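PDB 5E3E: CdiI immunity protein from Yersinia kristensenii ATCC 33638, which binds the toxin domain of its cognate CdiA, an RNase A superfamily member, and probably protects the cell by blocking that toxin. Local coordinates for residues Pro8-Leu13 against Lys49-Tyr54; Cys16-Asp21 against Cys75-Pro80. One frame throughout, in Å; residues are numbered along the deposited sequence.

Interaction 1. Residues Pro8-Leu13 against Lys49-Tyr54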
loop_
_atom_site.group_PDB
_atom_site.type_symbol
_atom_site.label_atom_id
_atom_site.label_comp_id
_atom_site.label_asym_id
_atom_site.label_seq_id
_atom_site.Cartn_x
_atom_site.Cartn_y
_atom_site.Cartn_z
ATOM N N PRO A 8 1.069 7.703 -10.668
ATOM C CA PRO A 8 0.014 7.520 -9.675
ATOM C C PRO A 8 -0.753 6.203 -9.823
ATOM O O PRO A 8 -1.313 5.730 -8.850
ATOM C CB PRO A 8 -0.905 8.725 -9.916
ATOM C CG PRO A 8 -0.712 9.053 -11.349
ATOM C CD PRO A 8 0.762 8.802 -11.589
ATOM N N TYR A 9 -0.851 5.662 -11.032
ATOM C CA TYR A 9 -1.690 4.476 -11.252
ATOM C C TYR A 9 -1.067 3.211 -10.657
ATOM O O TYR A 9 -1.733 2.418 -10.007
ATOM C CB TYR A 9 -2.096 4.316 -12.743
ATOM C CG TYR A 9 -2.958 5.456 -13.171
ATOM C CD1 TYR A 9 -4.313 5.441 -12.900
ATOM C CD2 TYR A 9 -2.411 6.638 -13.687
ATOM C CE1 TYR A 9 -5.116 6.518 -13.197
ATOM C CE2 TYR A 9 -3.223 7.741 -13.982
ATOM C CZ TYR A 9 -4.578 7.664 -13.705
ATOM O OH TYR A 9 -5.439 8.722 -13.961
ATOM N N LEU A 10 0.214 3.040 -10.876
ATOM C CA LEU A 10 0.965 1.971 -10.222
ATOM C C LEU A 10 1.112 2.217 -8.739
ATOM O O LEU A 10 1.039 1.279 -7.954
ATOM C CB LEU A 10 2.347 1.786 -10.844
ATOM C CG LEU A 10 2.447 0.752 -11.925
ATOM C CD1 LEU A 10 3.868 0.771 -12.474
ATOM C CD2 LEU A 10 2.077 -0.649 -11.398
ATOM N N SER A 11 1.298 3.467 -8.333
ATOM C CA SER A 11 1.360 3.763 -6.887
ATOM C C SER A 11 0.041 3.334 -6.208
ATOM O O SER A 11 0.058 2.790 -5.129
ATOM C CB SER A 11 1.632 5.220 -6.618
ATOM O OG SER A 11 2.905 5.545 -7.147
ATOM N N TYR A 12 -1.094 3.580 -6.873
ATOM C CA TYR A 12 -2.398 3.218 -6.338
ATOM C C TYR A 12 -2.536 1.697 -6.189
ATOM O O TYR A 12 -2.890 1.233 -5.099
ATOM C CB TYR A 12 -3.519 3.767 -7.223
ATOM C CG TYR A 12 -4.902 3.387 -6.776
ATOM C CD1 TYR A 12 -5.438 3.895 -5.595
ATOM C CD2 TYR A 12 -5.650 2.506 -7.498
ATOM C CE1 TYR A 12 -6.714 3.550 -5.171
ATOM C CE2 TYR A 12 -6.913 2.135 -7.076
ATOM C CZ TYR A 12 -7.462 2.665 -5.927
ATOM O OH TYR A 12 -8.759 2.307 -5.515
ATOM N N LEU A 13 -2.254 0.931 -7.258
ATOM C CA LEU A 13 -2.229 -0.522 -7.144
ATOM C C LEU A 13 -1.324 -0.994 -5.998
ATOM O O LEU A 13 -1.707 -1.825 -5.205
ATOM C CB LEU A 13 -1.752 -1.183 -8.426
ATOM C CG LEU A 13 -1.624 -2.700 -8.471
ATOM C CD1 LEU A 13 -3.010 -3.361 -8.297
ATOM C CD2 LEU A 13 -0.980 -3.100 -9.793
ATOM N N LYS A 49 -1.694 -0.044 -16.789
ATOM C CA LYS A 49 -0.954 -0.821 -17.776
ATOM C C LYS A 49 0.020 0.087 -18.535
ATOM O O LYS A 49 1.138 -0.323 -18.834
ATOM C CB LYS A 49 -1.917 -1.539 -18.722
ATOM C CG LYS A 49 -2.567 -2.732 -18.018
ATOM C CD LYS A 49 -3.763 -3.321 -18.753
ATOM C CE LYS A 49 -3.388 -3.894 -20.068
ATOM N NZ LYS A 49 -4.638 -4.286 -20.780
ATOM N N ALA A 50 -0.411 1.296 -18.872
ATOM C CA ALA A 50 0.495 2.232 -19.591
ATOM C C ALA A 50 1.744 2.511 -18.773
ATOM O O ALA A 50 2.839 2.544 -19.331
ATOM C CB ALA A 50 -0.211 3.525 -19.948
ATOM N N GLU A 51 1.588 2.681 -17.460
ATOM C CA GLU A 51 2.757 2.869 -16.572
ATOM C C GLU A 51 3.675 1.637 -16.523
ATOM O O GLU A 51 4.882 1.766 -16.569
ATOM C CB GLU A 51 2.329 3.266 -15.157
ATOM C CG GLU A 51 1.726 4.647 -15.102
ATOM C CD GLU A 51 1.447 5.138 -13.671
ATOM O OE1 GLU A 51 1.812 4.446 -12.699
ATOM O OE2 GLU A 51 0.844 6.222 -13.557
ATOM N N ILE A 52 3.102 0.433 -16.464
ATOM C CA ILE A 52 3.909 -0.764 -16.599
ATOM C C ILE A 52 4.737 -0.703 -17.884
ATOM O O ILE A 52 5.915 -1.048 -17.879
ATOM C CB ILE A 52 3.058 -2.041 -16.573
ATOM C CG1 ILE A 52 2.468 -2.220 -15.190
ATOM C CG2 ILE A 52 3.893 -3.230 -17.078
ATOM C CD1 ILE A 52 1.657 -3.507 -14.976
ATOM N N ASP A 53 4.124 -0.284 -18.992
ATOM C CA ASP A 53 4.844 -0.272 -20.243
ATOM C C ASP A 53 5.982 0.745 -20.223
ATOM O O ASP A 53 7.048 0.476 -20.789
ATOM C CB ASP A 53 3.903 0.041 -21.405
ATOM C CG ASP A 53 3.211 -1.174 -21.926
ATOM O OD1 ASP A 53 3.826 -2.267 -21.888
ATOM O OD2 ASP A 53 2.101 -1.004 -22.450
ATOM N N TYR A 54 5.774 1.884 -19.564
ATOM C CA TYR A 54 6.848 2.894 -19.452
ATOM C C TYR A 54 8.043 2.295 -18.708
ATOM O O TYR A 54 9.201 2.590 -19.041
ATOM C CB TYR A 54 6.395 4.162 -18.735
ATOM C CG TYR A 54 5.655 5.109 -19.647
ATOM C CD1 TYR A 54 6.324 5.732 -20.709
ATOM C CD2 TYR A 54 4.331 5.429 -19.428
ATOM C CE1 TYR A 54 5.662 6.601 -21.563
ATOM C CE2 TYR A 54 3.659 6.298 -20.257
ATOM C CZ TYR A 54 4.346 6.893 -21.329
ATOM O OH TYR A 54 3.671 7.734 -22.185
#
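Segments 8-13 of helix 8-17 and 49-54 of helix 42-56 cross steeply, their axes 8.7 Å apart at closest approach and 108° apart in direction, with Leu10 and Glu51 facing each other at the crossing. The arrangement illustrates how a carboxylate can serve a helix start: in the first turn of a helix the backbone N-H groups have no carbonyl of the same helix to bond, and Glu51 supplies the acceptors from another helix. Its chain runs extended beyond CG, bringing both oxygens to the backbone. Glu51 OE1 accepts from Leu10 N (2.8 Å), which comes from above the carboxylate plane, while Glu51 OE2 takes Tyr9 N at 3.1 Å on its syn side but 34° out of that plane. Two bonds to successive amides should fix the rotation of the carboxylate, and the helix start would probably stabilise its negative charge. Glu51 OE2 also lies at the edge of the Tyr9 ring, 3.3 Å from Tyr9 CD2. Next to the carboxylate Leu10 slides antiparallel past the Glu51 chain, and its CD2 meets Ile52 CG1 at 4.1 Å. Ile52 carries helix 42-56 onto Leu90 and Ile93 of helix 86-96, while Leu10 packs on Leu55 of helix 42-56 and on Leu73 in a loop.

Interaction 2. Residues Cys16-Asp21 against Cys75-Pro80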
loop_
_atom_site.group_PDB
_atom_site.type_symbol
_atom_site.label_atom_id
_atom_site.label_comp_id
_atom_site.label_asym_id
_atom_site.label_seq_id
_atom_site.Cartn_x
_atom_site.Cartn_y
_atom_site.Cartn_z
ATOM N N CYS A 16 -2.465 0.784 -2.295
ATOM C CA CYS A 16 -3.801 0.605 -1.760
ATOM C C CYS A 16 -4.221 -0.858 -1.836
ATOM O O CYS A 16 -4.994 -1.312 -0.977
ATOM C CB CYS A 16 -4.829 1.489 -2.448
ATOM S SG CYS A 16 -4.660 3.237 -2.026
ATOM N N TYR A 17 -3.835 -1.562 -2.909
ATOM C CA TYR A 17 -4.196 -2.953 -3.043
ATOM C C TYR A 17 -3.117 -3.816 -2.425
ATOM O O TYR A 17 -3.446 -4.627 -1.559
ATOM C CB TYR A 17 -4.486 -3.350 -4.508
ATOM C CG TYR A 17 -5.886 -2.928 -4.908
ATOM C CD1 TYR A 17 -6.164 -1.632 -5.309
ATOM C CD2 TYR A 17 -6.956 -3.852 -4.817
ATOM C CE1 TYR A 17 -7.456 -1.252 -5.615
ATOM C CE2 TYR A 17 -8.231 -3.495 -5.159
ATOM C CZ TYR A 17 -8.484 -2.198 -5.556
ATOM O OH TYR A 17 -9.776 -1.838 -5.868
ATOM N N PHE A 18 -1.867 -3.668 -2.859
ATOM C CA PHE A 18 -0.772 -4.416 -2.221
ATOM C C PHE A 18 -0.299 -3.787 -0.931
ATOM O O PHE A 18 0.889 -3.668 -0.677
ATOM C CB PHE A 18 0.359 -4.728 -3.189
ATOM C CG PHE A 18 -0.020 -5.718 -4.247
ATOM C CD1 PHE A 18 -0.116 -7.054 -3.948
ATOM C CD2 PHE A 18 -0.345 -5.303 -5.528
ATOM C CE1 PHE A 18 -0.472 -7.975 -4.923
ATOM C CE2 PHE A 18 -0.700 -6.232 -6.520
ATOM C CZ PHE A 18 -0.771 -7.564 -6.194
ATOM N N ASN A 19 -1.263 -3.389 -0.091
ATOM C CA ASN A 19 -0.980 -2.910 1.247
ATOM C C ASN A 19 -0.535 -4.087 2.146
ATOM O O ASN A 19 -0.598 -5.234 1.751
ATOM C CB ASN A 19 -2.166 -2.131 1.830
ATOM C CG ASN A 19 -3.357 -3.004 2.109
ATOM O OD1 ASN A 19 -3.299 -3.883 2.955
ATOM N ND2 ASN A 19 -4.457 -2.776 1.390
ATOM N N GLN A 20 -0.036 -3.795 3.352
ATOM C CA GLN A 20 0.476 -4.858 4.214
ATOM C C GLN A 20 -0.567 -5.916 4.572
ATOM O O GLN A 20 -0.212 -7.037 4.965
ATOM C CB GLN A 20 1.030 -4.275 5.520
ATOM C CG GLN A 20 2.331 -3.537 5.327
ATOM C CD GLN A 20 2.915 -3.010 6.630
ATOM O OE1 GLN A 20 2.766 -3.611 7.702
ATOM N NE2 GLN A 20 3.606 -1.887 6.541
ATOM N N ASP A 21 -1.836 -5.551 4.462
ATOM C CA ASP A 21 -2.927 -6.451 4.783
ATOM C C ASP A 21 -3.595 -7.115 3.571
ATOM O O ASP A 21 -4.703 -7.647 3.701
ATOM C CB ASP A 21 -3.978 -5.691 5.567
ATOM C CG ASP A 21 -3.389 -4.947 6.752
ATOM O OD1 ASP A 21 -2.616 -5.544 7.502
ATOM O OD2 ASP A 21 -3.680 -3.765 6.905
ATOM N N CYS A 75 5.427 -1.034 -2.827
ATOM C CA CYS A 75 4.662 -2.295 -2.801
ATOM C C CYS A 75 4.958 -3.077 -1.508
ATOM O O CYS A 75 6.124 -3.228 -1.153
ATOM C CB CYS A 75 5.076 -3.160 -3.985
ATOM S SG CYS A 75 4.133 -4.693 -4.160
ATOM N N SER A 76 3.925 -3.589 -0.818
ATOM C CA SER A 76 4.159 -4.406 0.427
ATOM C C SER A 76 4.356 -5.889 0.128
ATOM O O SER A 76 4.935 -6.609 0.941
ATOM C CB SER A 76 2.981 -4.285 1.409
ATOM O OG SER A 76 2.833 -2.950 1.845
ATOM N N TYR A 77 3.910 -6.357 -1.038
ATOM C CA TYR A 77 4.057 -7.752 -1.426
ATOM C C TYR A 77 5.455 -8.044 -1.944
ATOM O O TYR A 77 5.943 -7.355 -2.866
ATOM C CB TYR A 77 3.009 -8.095 -2.480
ATOM C CG TYR A 77 3.232 -9.403 -3.197
ATOM C CD1 TYR A 77 3.503 -10.580 -2.478
ATOM C CD2 TYR A 77 3.156 -9.479 -4.589
ATOM C CE1 TYR A 77 3.692 -11.795 -3.136
ATOM C CE2 TYR A 77 3.355 -10.681 -5.242
ATOM C CZ TYR A 77 3.609 -11.823 -4.525
ATOM O OH TYR A 77 3.778 -13.029 -5.222
ATOM N N TYR A 78 6.149 -8.982 -1.274
ATOM C CA TYR A 78 7.522 -9.331 -1.650
ATOM C C TYR A 78 7.482 -10.355 -2.807
ATOM O O TYR A 78 7.737 -11.570 -2.641
ATOM C CB TYR A 78 8.295 -9.859 -0.449
ATOM C CG TYR A 78 9.752 -9.979 -0.736
ATOM C CD1 TYR A 78 10.506 -8.843 -0.907
ATOM C CD2 TYR A 78 10.362 -11.231 -0.916
ATOM C CE1 TYR A 78 11.856 -8.922 -1.194
ATOM C CE2 TYR A 78 11.714 -11.324 -1.247
ATOM C CZ TYR A 78 12.453 -10.150 -1.342
ATOM O OH TYR A 78 13.787 -10.155 -1.654
ATOM N N TYR A 79 7.134 -9.847 -3.984
ATOM C CA TYR A 79 7.021 -10.659 -5.205
ATOM C C TYR A 79 8.291 -11.446 -5.582
ATOM O O TYR A 79 8.166 -12.507 -6.200
ATOM C CB TYR A 79 6.515 -9.802 -6.389
ATOM C CG TYR A 79 7.485 -8.725 -6.776
ATOM C CD1 TYR A 79 8.563 -8.982 -7.631
ATOM C CD2 TYR A 79 7.347 -7.458 -6.247
ATOM C CE1 TYR A 79 9.514 -7.979 -7.917
ATOM C CE2 TYR A 79 8.280 -6.457 -6.516
ATOM C CZ TYR A 79 9.350 -6.722 -7.373
ATOM O OH TYR A 79 10.277 -5.716 -7.682
ATOM N N PRO A 80 9.513 -10.999 -5.155
ATOM C CA PRO A 80 10.667 -11.838 -5.563
ATOM C C PRO A 80 10.615 -13.282 -5.013
ATOM O O PRO A 80 11.296 -14.166 -5.538
ATOM C CB PRO A 80 11.874 -11.050 -5.035
ATOM C CG PRO A 80 11.413 -9.655 -5.071
ATOM C CD PRO A 80 10.006 -9.745 -4.559
HETATM O O HOH W 1 4.070 -1.220 3.479
#
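Phe18 and Tyr77 form the tightly packed half of this contact, between the turn that ends helix 8-17 and the loop of residues 75-80. The two side chains lie side by side and point the same way, with Phe18 CD1 3.6 Å from Tyr77 CB. Their ring planes are only 21° apart, yet the centroids stand 5.7 Å from each other, so the rings are slid along and barely overlap. With chi1 at 167°, Tyr77 swings its ring away from its own N and alongside that of Phe18. Cys75 SG adds an oblique sulfur-aromatic contact, 5.0 Å from the centroid of the Phe18 ring. A single backbone bond joins the two segments: Ser76 N donates to Phe18 O at 3.0 Å.

The looser side lies toward Gln20, where the toxin chain approaches, its Tyr111 OH bonding Gln20 N. A water bridges the side chains, 2.7 Å from Ser76 OG and 3.2 Å from Gln20 NE2, while Gln20 has its strongest polar partner in Ser29 of the toxin chain. Asn19 shapes the turn itself: Asn19 ND2 donates to Cys16 O at 2.8 Å, from above the carbonyl plane, and Asn19 OD1 accepts from Asp21 N in an Asx turn. Asp21 in turn makes a salt bridge to Arg7 of the toxin chain. The aromatic half is closed in by helices: Phe18 meets Trp89 of helix 86-96 edge-to-face, and Phe18 and Tyr77 pack on Leu33 and Ala29, respectively, of helix 29-39.

In the fold
Helix 8-17 gives interaction 1 its first segment and leads directly into the turn that serves interaction 2. Their centres are about 15 Å apart, on opposite sides of the chain's centre, and the segments alternate along the sequence. The two meet directly, through a probable hydrogen bond from Phe18 N to Leu13 O (3.0 Å) and through packing of Tyr12 CE2 on Tyr17 CE1 (3.7 Å). Tyr12 and Tyr17 also share Glu40 as a hydrogen-bond partner. The contacts differ in their relation to the toxin: nine residues of interaction 2 lie within reach of the toxin chain, whereas in interaction 1 Tyr12 alone does, so interaction 2 lies at the toxin interface and interaction 1 mainly joins helices.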